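Local coordinates for uncharacterized protein (Legionella pneumophila subsp. pneumophila, PDB 5L0L), which is of unknown function but carries a HIT-related domain of a probable membrane protein, suggesting kinship with histidine-triad nucleotide hydrolases and transferases, at residues L41-R47 / Q169-W174; L95-Q101 / H128-R134. All blocks are in the same frame, centred on the assembly; numbering follows the deposited sequence.

Contact 1: L41-R47 / Q169-W174; sequences LNPTDCR and QHAIKW
With its sulfur held between backbone N and carbonyl carbon (chi1 66°), C46 presents CB to the indole of W174, whose own CG, anti to the carbonyl carbon, brings the ring against the 41-47 loop. The methylene sits over the centre of the six-membered ring, C46 CB lying 3.3 Å from that centroid in a CH-pi contact, while SG hangs farther above the same face and touches I172 CG2. The ring edge is used as well: W174 NE1 donates to N42 O at 3.0 Å, the acceptor lying in the indole plane though the bond is bent (133°). Both segments are irregular loops of the HIT-related domain, one joining strand 35-41 to strand 51-58 and the other leading into helix 176-194, whose L179 also packs against L41 and W174. Two successive Asx turns shape the first loop: N42 OD1 accepts from T44 N, and D45 OD1 from R47 N. The D45 oxygen is shared further. I172 N reaches D45 OD1 from above the carboxylate plane at 3.1 Å, and C46 N returns a bond to I172 O (2.9 Å). R47 grips D45 side-on, NE to OD1 and NH2 to OD2, in a salt bridge that is supplemented by R50 at OD2. This hold fixes the rotation of the guanidinium; R47 NH1 donates to Q169 OE1 at 2.9 Å within the guanidinium plane, the amide turned 64° from it. The backbone of D157 bonds both R47 NH2 and Q169 OE1, while H170 O lies over one guanidinium face.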
ATOM      1  N   LEU A  41     -14.426  -5.978  -6.653  1.00 14.58           N
ATOM      2  CA  LEU A  41     -13.561  -7.151  -6.795  1.00 14.48           C
ATOM      3  C   LEU A  41     -12.845  -7.047  -8.151  1.00 14.73           C
ATOM      4  O   LEU A  41     -13.425  -6.580  -9.146  1.00 14.93           O
ATOM      5  CB  LEU A  41     -14.324  -8.472  -6.685  1.00 14.52           C
ATOM      6  CG  LEU A  41     -14.753  -8.862  -5.288  1.00 14.47           C
ATOM      7  CD1 LEU A  41     -15.785  -9.980  -5.392  1.00 14.74           C
ATOM      8  CD2 LEU A  41     -13.567  -9.325  -4.435  1.00 14.26           C
ATOM      9  N   ASN A  42     -11.585  -7.447  -8.169  1.00 14.90           N
ATOM     10  CA  ASN A  42     -10.803  -7.402  -9.397  1.00 15.47           C
ATOM     11  C   ASN A  42     -11.430  -8.332 -10.445  1.00 16.15           C
ATOM     12  O   ASN A  42     -11.521  -9.535 -10.197  1.00 15.93           O
ATOM     13  CB  ASN A  42      -9.354  -7.786  -9.114  1.00 15.34           C
ATOM     14  CG  ASN A  42      -8.454  -7.528 -10.301  1.00 15.82           C
ATOM     15  OD1 ASN A  42      -8.734  -8.001 -11.413  1.00 16.44           O
ATOM     16  ND2 ASN A  42      -7.372  -6.800 -10.088  1.00 15.84           N
ATOM     17  N   PRO A  43     -11.869  -7.792 -11.599  1.00 17.30           N
ATOM     18  CA  PRO A  43     -12.588  -8.650 -12.550  1.00 18.21           C
ATOM     19  C   PRO A  43     -11.734  -9.699 -13.237  1.00 18.87           C
ATOM     20  O   PRO A  43     -12.304 -10.659 -13.753  1.00 19.82           O
ATOM     21  CB  PRO A  43     -13.130  -7.683 -13.618  1.00 18.88           C
ATOM     22  CG  PRO A  43     -12.570  -6.352 -13.311  1.00 18.75           C
ATOM     23  CD  PRO A  43     -11.899  -6.359 -11.977  1.00 17.81           C
ATOM     24  N   THR A  44     -10.417  -9.532 -13.226  1.00 18.97           N
ATOM     25  CA  THR A  44      -9.523 -10.459 -13.942  1.00 19.43           C
ATOM     26  C   THR A  44      -8.673 -11.381 -13.084  1.00 18.05           C
ATOM     27  O   THR A  44      -8.003 -12.242 -13.637  1.00 18.35           O
ATOM     28  CB  THR A  44      -8.606  -9.691 -14.909  1.00 21.01           C
ATOM     29  OG1 THR A  44      -7.739  -8.814 -14.185  1.00 21.80           O
ATOM     30  CG2 THR A  44      -9.427  -8.899 -15.872  1.00 22.39           C
ATOM     31  N   ASP A  45      -8.727 -11.247 -11.758  1.00 16.46           N
ATOM     32  CA  ASP A  45      -7.917 -12.060 -10.887  1.00 15.62           C
ATOM     33  C   ASP A  45      -8.637 -12.241  -9.548  1.00 14.68           C
ATOM     34  O   ASP A  45      -8.771 -11.292  -8.784  1.00 14.30           O
ATOM     35  CB  ASP A  45      -6.551 -11.389 -10.675  1.00 15.65           C
ATOM     36  CG  ASP A  45      -5.551 -12.299  -9.966  1.00 15.54           C
ATOM     37  OD1 ASP A  45      -5.796 -13.527  -9.815  1.00 15.35           O
ATOM     38  OD2 ASP A  45      -4.488 -11.771  -9.570  1.00 15.64           O
ATOM     39  N   CYS A  46      -9.067 -13.481  -9.283  1.00 14.16           N
ATOM     40  CA  CYS A  46      -9.769 -13.827  -8.052  1.00 13.66           C
ATOM     41  C   CYS A  46      -8.861 -14.217  -6.922  1.00 13.24           C
ATOM     42  O   CYS A  46      -9.327 -14.344  -5.784  1.00 13.11           O
ATOM     43  CB  CYS A  46     -10.769 -14.973  -8.294  1.00 13.87           C
ATOM     44  SG  CYS A  46     -10.069 -16.568  -8.733  1.00 14.20           S
ATOM     45  N   ARG A  47      -7.560 -14.392  -7.192  1.00 13.07           N
ATOM     46  CA  ARG A  47      -6.643 -14.821  -6.132  1.00 12.89           C
ATOM     47  C   ARG A  47      -6.634 -13.825  -4.963  1.00 12.62           C
ATOM     48  O   ARG A  47      -6.600 -12.596  -5.170  1.00 12.49           O
ATOM     49  CB  ARG A  47      -5.221 -14.969  -6.638  1.00 13.15           C
ATOM     50  CG  ARG A  47      -5.070 -16.013  -7.749  1.00 13.42           C
ATOM     51  CD  ARG A  47      -3.660 -16.060  -8.281  1.00 13.81           C
ATOM     52  NE  ARG A  47      -3.279 -14.740  -8.781  1.00 13.93           N
ATOM     53  CZ  ARG A  47      -2.069 -14.193  -8.695  1.00 14.23           C
ATOM     54  NH1 ARG A  47      -1.039 -14.853  -8.184  1.00 14.51           N
ATOM     55  NH2 ARG A  47      -1.886 -12.983  -9.160  1.00 14.36           N
ATOM     56  N   GLN A 169       3.641 -17.130 -11.466  1.00 21.33           N
ATOM     57  CA  GLN A 169       2.237 -16.972 -11.102  1.00 20.02           C
ATOM     58  C   GLN A 169       1.495 -16.390 -12.262  1.00 19.57           C
ATOM     59  O   GLN A 169       2.081 -15.785 -13.135  1.00 19.57           O
ATOM     60  CB  GLN A 169       2.068 -15.994  -9.921  1.00 19.22           C
ATOM     61  CG  GLN A 169       2.685 -16.484  -8.642  1.00 19.60           C
ATOM     62  CD  GLN A 169       2.716 -15.405  -7.561  1.00 19.58           C
ATOM     63  OE1 GLN A 169       1.774 -14.639  -7.399  1.00 18.61           O
ATOM     64  NE2 GLN A 169       3.797 -15.383  -6.801  1.00 20.39           N
ATOM     65  N   HIS A 170       0.177 -16.529 -12.247  1.00 19.22           N
ATOM     66  CA  HIS A 170      -0.665 -15.849 -13.215  1.00 19.32           C
ATOM     67  C   HIS A 170      -2.036 -15.546 -12.608  1.00 18.31           C
ATOM     68  O   HIS A 170      -2.462 -16.187 -11.648  1.00 17.55           O
ATOM     69  CB  HIS A 170      -0.836 -16.690 -14.489  1.00 21.12           C
ATOM     70  CG  HIS A 170      -1.497 -17.997 -14.237  1.00 21.96           C
ATOM     71  ND1 HIS A 170      -2.863 -18.127 -14.163  1.00 22.52           N
ATOM     72  CD2 HIS A 170      -0.989 -19.211 -13.943  1.00 23.07           C
ATOM     73  CE1 HIS A 170      -3.174 -19.377 -13.875  1.00 23.12           C
ATOM     74  NE2 HIS A 170      -2.049 -20.059 -13.755  1.00 24.20           N
ATOM     75  N   ALA A 171      -2.711 -14.582 -13.202  1.00 18.28           N
ATOM     76  CA  ALA A 171      -4.051 -14.226 -12.756  1.00 17.83           C
ATOM     77  C   ALA A 171      -4.989 -15.401 -13.000  1.00 17.58           C
ATOM     78  O   ALA A 171      -4.823 -16.136 -13.983  1.00 17.98           O
ATOM     79  CB  ALA A 171      -4.537 -13.009 -13.508  1.00 18.88           C
ATOM     80  N   ILE A 172      -5.977 -15.557 -12.124  1.00 16.87           N
ATOM     81  CA  ILE A 172      -7.014 -16.572 -12.268  1.00 17.15           C
ATOM     82  C   ILE A 172      -8.370 -15.889 -12.463  1.00 17.46           C
ATOM     83  O   ILE A 172      -8.841 -15.169 -11.571  1.00 16.30           O
ATOM     84  CB  ILE A 172      -7.066 -17.533 -11.065  1.00 16.89           C
ATOM     85  CG1 ILE A 172      -5.712 -18.265 -10.999  1.00 17.42           C
ATOM     86  CG2 ILE A 172      -8.234 -18.520 -11.210  1.00 17.41           C
ATOM     87  CD1 ILE A 172      -5.561 -19.180  -9.838  1.00 17.81           C
ATOM     88  N   LYS A 173      -9.002 -16.166 -13.611  1.00 18.95           N
ATOM     89  CA  LYS A 173     -10.290 -15.566 -13.936  1.00 20.07           C
ATOM     90  C   LYS A 173     -11.360 -16.085 -12.990  1.00 18.16           C
ATOM     91  O   LYS A 173     -11.259 -17.199 -12.471  1.00 17.75           O
ATOM     92  CB  LYS A 173     -10.718 -15.896 -15.382  1.00 23.59           C
ATOM     93  CG  LYS A 173      -9.793 -15.308 -16.419  1.00 27.06           C
ATOM     94  CD  LYS A 173     -10.295 -14.004 -17.054  1.00 30.31           C
ATOM     95  CE  LYS A 173      -9.517 -13.670 -18.325  1.00 34.05           C
ATOM     96  NZ  LYS A 173      -8.937 -12.288 -18.229  1.00 35.40           N
ATOM     97  N   TRP A 174     -12.360 -15.261 -12.737  1.00 17.25           N
ATOM     98  CA  TRP A 174     -13.458 -15.632 -11.830  1.00 16.19           C
ATOM     99  C   TRP A 174     -14.392 -16.686 -12.432  1.00 16.69           C
ATOM    100  O   TRP A 174     -14.881 -16.523 -13.549  1.00 17.80           O
ATOM    101  CB  TRP A 174     -14.319 -14.393 -11.475  1.00 16.04           C
ATOM    102  CG  TRP A 174     -13.830 -13.614 -10.367  1.00 15.43           C
ATOM    103  CD1 TRP A 174     -13.229 -12.395 -10.428  1.00 16.05           C
ATOM    104  CD2 TRP A 174     -13.904 -13.956  -8.982  1.00 14.76           C
ATOM    105  NE1 TRP A 174     -12.882 -11.972  -9.166  1.00 16.05           N
ATOM    106  CE2 TRP A 174     -13.300 -12.904  -8.257  1.00 15.34           C
ATOM    107  CE3 TRP A 174     -14.400 -15.064  -8.277  1.00 14.24           C
ATOM    108  CZ2 TRP A 174     -13.200 -12.917  -6.857  1.00 15.71           C
ATOM    109  CZ3 TRP A 174     -14.293 -15.075  -6.915  1.00 14.54           C
ATOM    110  CH2 TRP A 174     -13.706 -14.013  -6.208  1.00 15.31           C
TER
HETATM  111  O   HOH W   1     -12.438 -13.138 -14.549  1.00 27.00           O
HETATM  112  O   HOH W   2      -7.239 -12.776 -16.085  1.00 27.99           O
HETATM  113  O   HOH W   3     -10.941 -10.675  -7.019  1.00 16.56           O

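Contact 2: L95-Q101 / H128-R134; sequences LIVQFSQ and HLHMWGR. With SO4 (sulfate ion), chain C.
A sulfate-binding pocket opens at one end of this strand pair, where H128 and H130 direct their NE2 atoms to the same anion. H128 NE2 bonds sulfate O1 and H130 NE2 bonds sulfate O3, each at 2.9 Å, and the backbone nitrogens of G103 and N105 also donate. The ion probably comes from the crystallisation liquor, but H128 and H130 probably correspond to the second and third histidines of the His-x-His-x-His motif of HIT proteins, whose pocket receives a nucleotide phosphate, with M126 in place of the first; M126 O accepts from H128 ND1. Strands 96-101 and 128-134 run antiparallel at the end of this chain's six-stranded sheet, with I96-R134, Q98-W132 and S100-H130 as hydrogen-bonded pairs. On the face carrying these residues, the Q98 amide spans two neighbours: its OE1 accepts from W132 NE1 and from R134 NH2, both at 3.0 Å. The indole donor lies in the amide plane on a lone pair, whereas the arginine is tilted 31° from it. With chi1 at 61°, W132 turns its ring against the neighbouring strand 96-101, where Q98 CB lies over one face, 3.4 Å from W132 CE2, and S100 OG meets the edge at CH2. Through NH1, R134 also holds the carbonyls of P150 and L154. On the other face, selenomethionine M131 lies alongside F99, its CE 3.8 Å from F99 CD2, and packs on helix 73-92. The second subunit continues the sheet beside F99, S100 and Q101, its S100 OG hydrogen-bonded to S100 OG, while its L102 O and N104 OD1 take Q98 NE2.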
ATOM      1  N   LEU A  95      -8.233 -13.233   7.419  1.00 17.31           N
ATOM      2  CA  LEU A  95      -7.094 -13.151   6.495  1.00 16.87           C
ATOM      3  C   LEU A  95      -6.052 -12.142   6.939  1.00 16.73           C
ATOM      4  O   LEU A  95      -6.378 -11.138   7.601  1.00 16.64           O
ATOM      5  CB  LEU A  95      -7.606 -12.753   5.118  1.00 16.36           C
ATOM      6  CG  LEU A  95      -8.616 -13.762   4.534  1.00 16.35           C
ATOM      7  CD1 LEU A  95      -9.338 -13.193   3.336  1.00 16.01           C
ATOM      8  CD2 LEU A  95      -7.886 -15.043   4.180  1.00 16.69           C
ATOM      9  N   ILE A  96      -4.810 -12.373   6.515  1.00 16.69           N
ATOM     10  CA  ILE A  96      -3.748 -11.369   6.639  1.00 16.59           C
ATOM     11  C   ILE A  96      -4.005 -10.357   5.521  1.00 15.89           C
ATOM     12  O   ILE A  96      -4.205 -10.756   4.384  1.00 15.85           O
ATOM     13  CB  ILE A  96      -2.375 -12.008   6.395  1.00 17.09           C
ATOM     14  CG1 ILE A  96      -2.019 -12.942   7.532  1.00 17.82           C
ATOM     15  CG2 ILE A  96      -1.303 -10.924   6.175  1.00 17.06           C
ATOM     16  CD1 ILE A  96      -0.867 -13.876   7.171  1.00 18.33           C
ATOM     17  N   VAL A  97      -3.990  -9.071   5.799  1.00 15.41           N
ATOM     18  CA  VAL A  97      -4.268  -8.111   4.725  1.00 14.90           C
ATOM     19  C   VAL A  97      -2.952  -7.634   4.128  1.00 14.42           C
ATOM     20  O   VAL A  97      -1.974  -7.418   4.858  1.00 14.62           O
ATOM     21  CB  VAL A  97      -5.143  -6.930   5.191  1.00 15.10           C
ATOM     22  CG1 VAL A  97      -4.374  -5.975   6.024  1.00 15.33           C
ATOM     23  CG2 VAL A  97      -5.732  -6.201   3.993  1.00 15.00           C
ATOM     24  N   GLN A  98      -2.925  -7.506   2.812  1.00 13.72           N
ATOM     25  CA  GLN A  98      -1.829  -6.869   2.081  1.00 13.36           C
ATOM     26  C   GLN A  98      -2.418  -5.890   1.083  1.00 13.04           C
ATOM     27  O   GLN A  98      -3.563  -6.056   0.607  1.00 12.89           O
ATOM     28  CB  GLN A  98      -0.956  -7.902   1.359  1.00 13.32           C
ATOM     29  CG  GLN A  98      -0.275  -8.849   2.345  1.00 13.62           C
ATOM     30  CD  GLN A  98       0.726  -9.791   1.700  1.00 13.79           C
ATOM     31  OE1 GLN A  98       0.609 -10.166   0.524  1.00 13.67           O
ATOM     32  NE2 GLN A  98       1.719 -10.185   2.479  1.00 14.12           N
ATOM     33  N   PHE A  99      -1.671  -4.838   0.761  1.00 12.92           N
ATOM     34  CA  PHE A  99      -2.104  -3.907  -0.266  1.00 12.76           C
ATOM     35  C   PHE A  99      -0.934  -3.206  -0.946  1.00 12.81           C
ATOM     36  O   PHE A  99       0.157  -3.087  -0.345  1.00 12.83           O
ATOM     37  CB  PHE A  99      -3.152  -2.865   0.262  1.00 12.78           C
ATOM     38  CG  PHE A  99      -2.709  -2.037   1.441  1.00 12.91           C
ATOM     39  CD1 PHE A  99      -1.985  -0.861   1.261  1.00 12.97           C
ATOM     40  CD2 PHE A  99      -3.049  -2.405   2.730  1.00 13.12           C
ATOM     41  CE1 PHE A  99      -1.592  -0.102   2.338  1.00 13.19           C
ATOM     42  CE2 PHE A  99      -2.661  -1.643   3.821  1.00 13.33           C
ATOM     43  CZ  PHE A  99      -1.925  -0.499   3.619  1.00 13.39           C
ATOM     44  N   SER A 100      -1.166  -2.750  -2.179  1.00 12.79           N
ATOM     45  CA  SER A 100      -0.137  -2.045  -2.954  1.00 12.98           C
ATOM     46  C   SER A 100      -0.770  -0.975  -3.831  1.00 13.15           C
ATOM     47  O   SER A 100      -1.774  -1.245  -4.523  1.00 13.06           O
ATOM     48  CB  SER A 100       0.641  -2.987  -3.882  1.00 13.04           C
ATOM     49  OG  SER A 100       1.390  -4.003  -3.233  1.00 13.15           O
ATOM     50  N   GLN A 101      -0.178   0.224  -3.822  1.00 13.55           N
ATOM     51  CA  GLN A 101      -0.428   1.244  -4.847  1.00 13.95           C
ATOM     52  C   GLN A 101       0.748   1.229  -5.818  1.00 14.00           C
ATOM     53  O   GLN A 101       1.916   1.475  -5.431  1.00 13.91           O
ATOM     54  CB  GLN A 101      -0.565   2.620  -4.220  1.00 14.54           C
ATOM     55  CG  GLN A 101      -0.724   3.744  -5.264  1.00 15.07           C
ATOM     56  CD  GLN A 101      -1.079   5.074  -4.650  1.00 15.65           C
ATOM     57  OE1 GLN A 101      -0.358   6.086  -4.875  1.00 17.18           O
ATOM     58  NE2 GLN A 101      -2.028   5.083  -3.807  1.00 15.67           N
ATOM     59  N   HIS A 128      -5.444   4.662  -7.626  1.00 17.33           N
ATOM     60  CA  HIS A 128      -6.068   3.388  -7.224  1.00 16.75           C
ATOM     61  C   HIS A 128      -5.062   2.506  -6.553  1.00 16.04           C
ATOM     62  O   HIS A 128      -3.860   2.658  -6.776  1.00 16.04           O
ATOM     63  CB  HIS A 128      -6.722   2.663  -8.425  1.00 16.96           C
ATOM     64  CG  HIS A 128      -5.750   2.025  -9.374  1.00 17.21           C
ATOM     65  ND1 HIS A 128      -4.883   2.752 -10.167  1.00 17.75           N
ATOM     66  CD2 HIS A 128      -5.471   0.721  -9.617  1.00 17.32           C
ATOM     67  CE1 HIS A 128      -4.155   1.925 -10.901  1.00 17.85           C
ATOM     68  NE2 HIS A 128      -4.491   0.682 -10.578  1.00 17.65           N
ATOM     69  N   LEU A 129      -5.546   1.565  -5.743  1.00 15.32           N
ATOM     70  CA  LEU A 129      -4.676   0.582  -5.153  1.00 14.90           C
ATOM     71  C   LEU A 129      -5.370  -0.771  -5.088  1.00 14.38           C
ATOM     72  O   LEU A 129      -6.581  -0.871  -5.273  1.00 14.21           O
ATOM     73  CB  LEU A 129      -4.149   1.006  -3.790  1.00 15.06           C
ATOM     74  CG  LEU A 129      -5.068   1.237  -2.597  1.00 15.19           C
ATOM     75  CD1 LEU A 129      -5.542  -0.062  -1.965  1.00 14.98           C
ATOM     76  CD2 LEU A 129      -4.343   2.077  -1.553  1.00 15.52           C
ATOM     77  N   HIS A 130      -4.554  -1.783  -4.850  1.00 14.05           N
ATOM     78  CA  HIS A 130      -4.973  -3.193  -4.827  1.00 13.72           C
ATOM     79  C   HIS A 130      -4.879  -3.668  -3.396  1.00 13.46           C
ATOM     80  O   HIS A 130      -3.950  -3.313  -2.689  1.00 13.45           O
ATOM     81  CB  HIS A 130      -4.016  -4.043  -5.662  1.00 13.86           C
ATOM     82  CG  HIS A 130      -3.906  -3.589  -7.070  1.00 14.18           C
ATOM     83  ND1 HIS A 130      -4.827  -3.941  -8.023  1.00 14.34           N
ATOM     84  CD2 HIS A 130      -3.035  -2.739  -7.668  1.00 14.51           C
ATOM     85  CE1 HIS A 130      -4.523  -3.332  -9.161  1.00 14.62           C
ATOM     86  NE2 HIS A 130      -3.410  -2.636  -8.981  1.00 14.69           N
HETATM   87  N   MSE A 131      -5.813  -4.514  -2.991  1.00 13.12           N
HETATM   88  CA  MSE A 131      -5.795  -5.108  -1.645  1.00 13.00           C
HETATM   89  C   MSE A 131      -6.244  -6.564  -1.772  1.00 12.68           C
HETATM   90  O   MSE A 131      -7.053  -6.907  -2.666  1.00 12.56           O
HETATM   91  CB  MSE A 131      -6.701  -4.303  -0.708  1.00 13.22           C
HETATM   92  CG  MSE A 131      -6.694  -4.860   0.690  1.00 13.38           C
HETATM   93 SE   MSE A 131      -7.773  -3.772   1.949  1.00 13.94          SE
HETATM   94  CE  MSE A 131      -6.745  -2.114   1.846  1.00 14.19           C
ATOM     95  N   TRP A 132      -5.679  -7.434  -0.942  1.00 12.57           N
ATOM     96  CA  TRP A 132      -6.004  -8.862  -0.999  1.00 12.47           C
ATOM     97  C   TRP A 132      -5.673  -9.494   0.332  1.00 12.59           C
ATOM     98  O   TRP A 132      -5.105  -8.825   1.233  1.00 12.75           O
ATOM     99  CB  TRP A 132      -5.234  -9.551  -2.153  1.00 12.38           C
ATOM    100  CG  TRP A 132      -3.754  -9.449  -1.975  1.00 12.44           C
ATOM    101  CD1 TRP A 132      -2.927 -10.390  -1.434  1.00 12.50           C
ATOM    102  CD2 TRP A 132      -2.913  -8.331  -2.322  1.00 12.51           C
ATOM    103  NE1 TRP A 132      -1.632  -9.916  -1.386  1.00 12.60           N
ATOM    104  CE2 TRP A 132      -1.593  -8.667  -1.935  1.00 12.61           C
ATOM    105  CE3 TRP A 132      -3.143  -7.079  -2.914  1.00 12.54           C
ATOM    106  CZ2 TRP A 132      -0.505  -7.813  -2.134  1.00 12.72           C
ATOM    107  CZ3 TRP A 132      -2.074  -6.213  -3.058  1.00 12.66           C
ATOM    108  CH2 TRP A 132      -0.775  -6.573  -2.668  1.00 12.75           C
ATOM    109  N   GLY A 133      -6.064 -10.746   0.478  1.00 12.56           N
ATOM    110  CA  GLY A 133      -5.841 -11.501   1.732  1.00 12.72           C
ATOM    111  C   GLY A 133      -4.860 -12.648   1.523  1.00 12.71           C
ATOM    112  O   GLY A 133      -4.776 -13.227   0.410  1.00 12.59           O
ATOM    113  N   ARG A 134      -4.134 -12.978   2.595  1.00 12.94           N
ATOM    114  CA  ARG A 134      -3.245 -14.121   2.659  1.00 13.09           C
ATOM    115  C   ARG A 134      -3.687 -15.110   3.743  1.00 13.39           C
ATOM    116  O   ARG A 134      -4.196 -14.742   4.811  1.00 13.56           O
ATOM    117  CB  ARG A 134      -1.775 -13.692   2.897  1.00 13.17           C
ATOM    118  CG  ARG A 134      -1.251 -12.636   1.923  1.00 13.03           C
ATOM    119  CD  ARG A 134      -1.227 -13.140   0.469  1.00 12.86           C
ATOM    120  NE  ARG A 134      -0.331 -14.276   0.290  1.00 12.97           N
ATOM    121  CZ  ARG A 134       0.999 -14.176   0.164  1.00 13.13           C
ATOM    122  NH1 ARG A 134       1.702 -15.273   0.038  1.00 13.34           N
ATOM    123  NH2 ARG A 134       1.633 -12.992   0.149  1.00 13.13           N
TER
HETATM  124  S   SO4 C 401      -1.671  -1.504 -11.727  1.00 23.22           S
HETATM  125  O1  SO4 C 401      -3.124  -1.369 -12.040  1.00 29.90           O
HETATM  126  O2  SO4 C 401      -1.045  -0.851 -12.871  1.00 24.66           O
HETATM  127  O3  SO4 C 401      -1.622  -0.835 -10.433  1.00 21.79           O
HETATM  128  O4  SO4 C 401      -1.635  -2.973 -11.760  1.00 23.57           O

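Contact 2 is nested inside the chain segment closed by contact 1: 95-101 and 128-134 both fall between 41-47 and 169-174. The centres of the two contacts lie 13 Å apart and their nearest atoms about 4 Å, without touching. Contact 2 belongs to the six-stranded sheet, whereas contact 1 joins the loop between strands 35-41 and 51-58 to the loop that leads from strand 128-134 to helix 176-194. Strand 51-58 also borders strand 128-134, and R50, just before it, reaches residues of both contacts. Thus the loop-to-loop contact lies near the sheet that bears the sulfate pocket and continues into the second subunit.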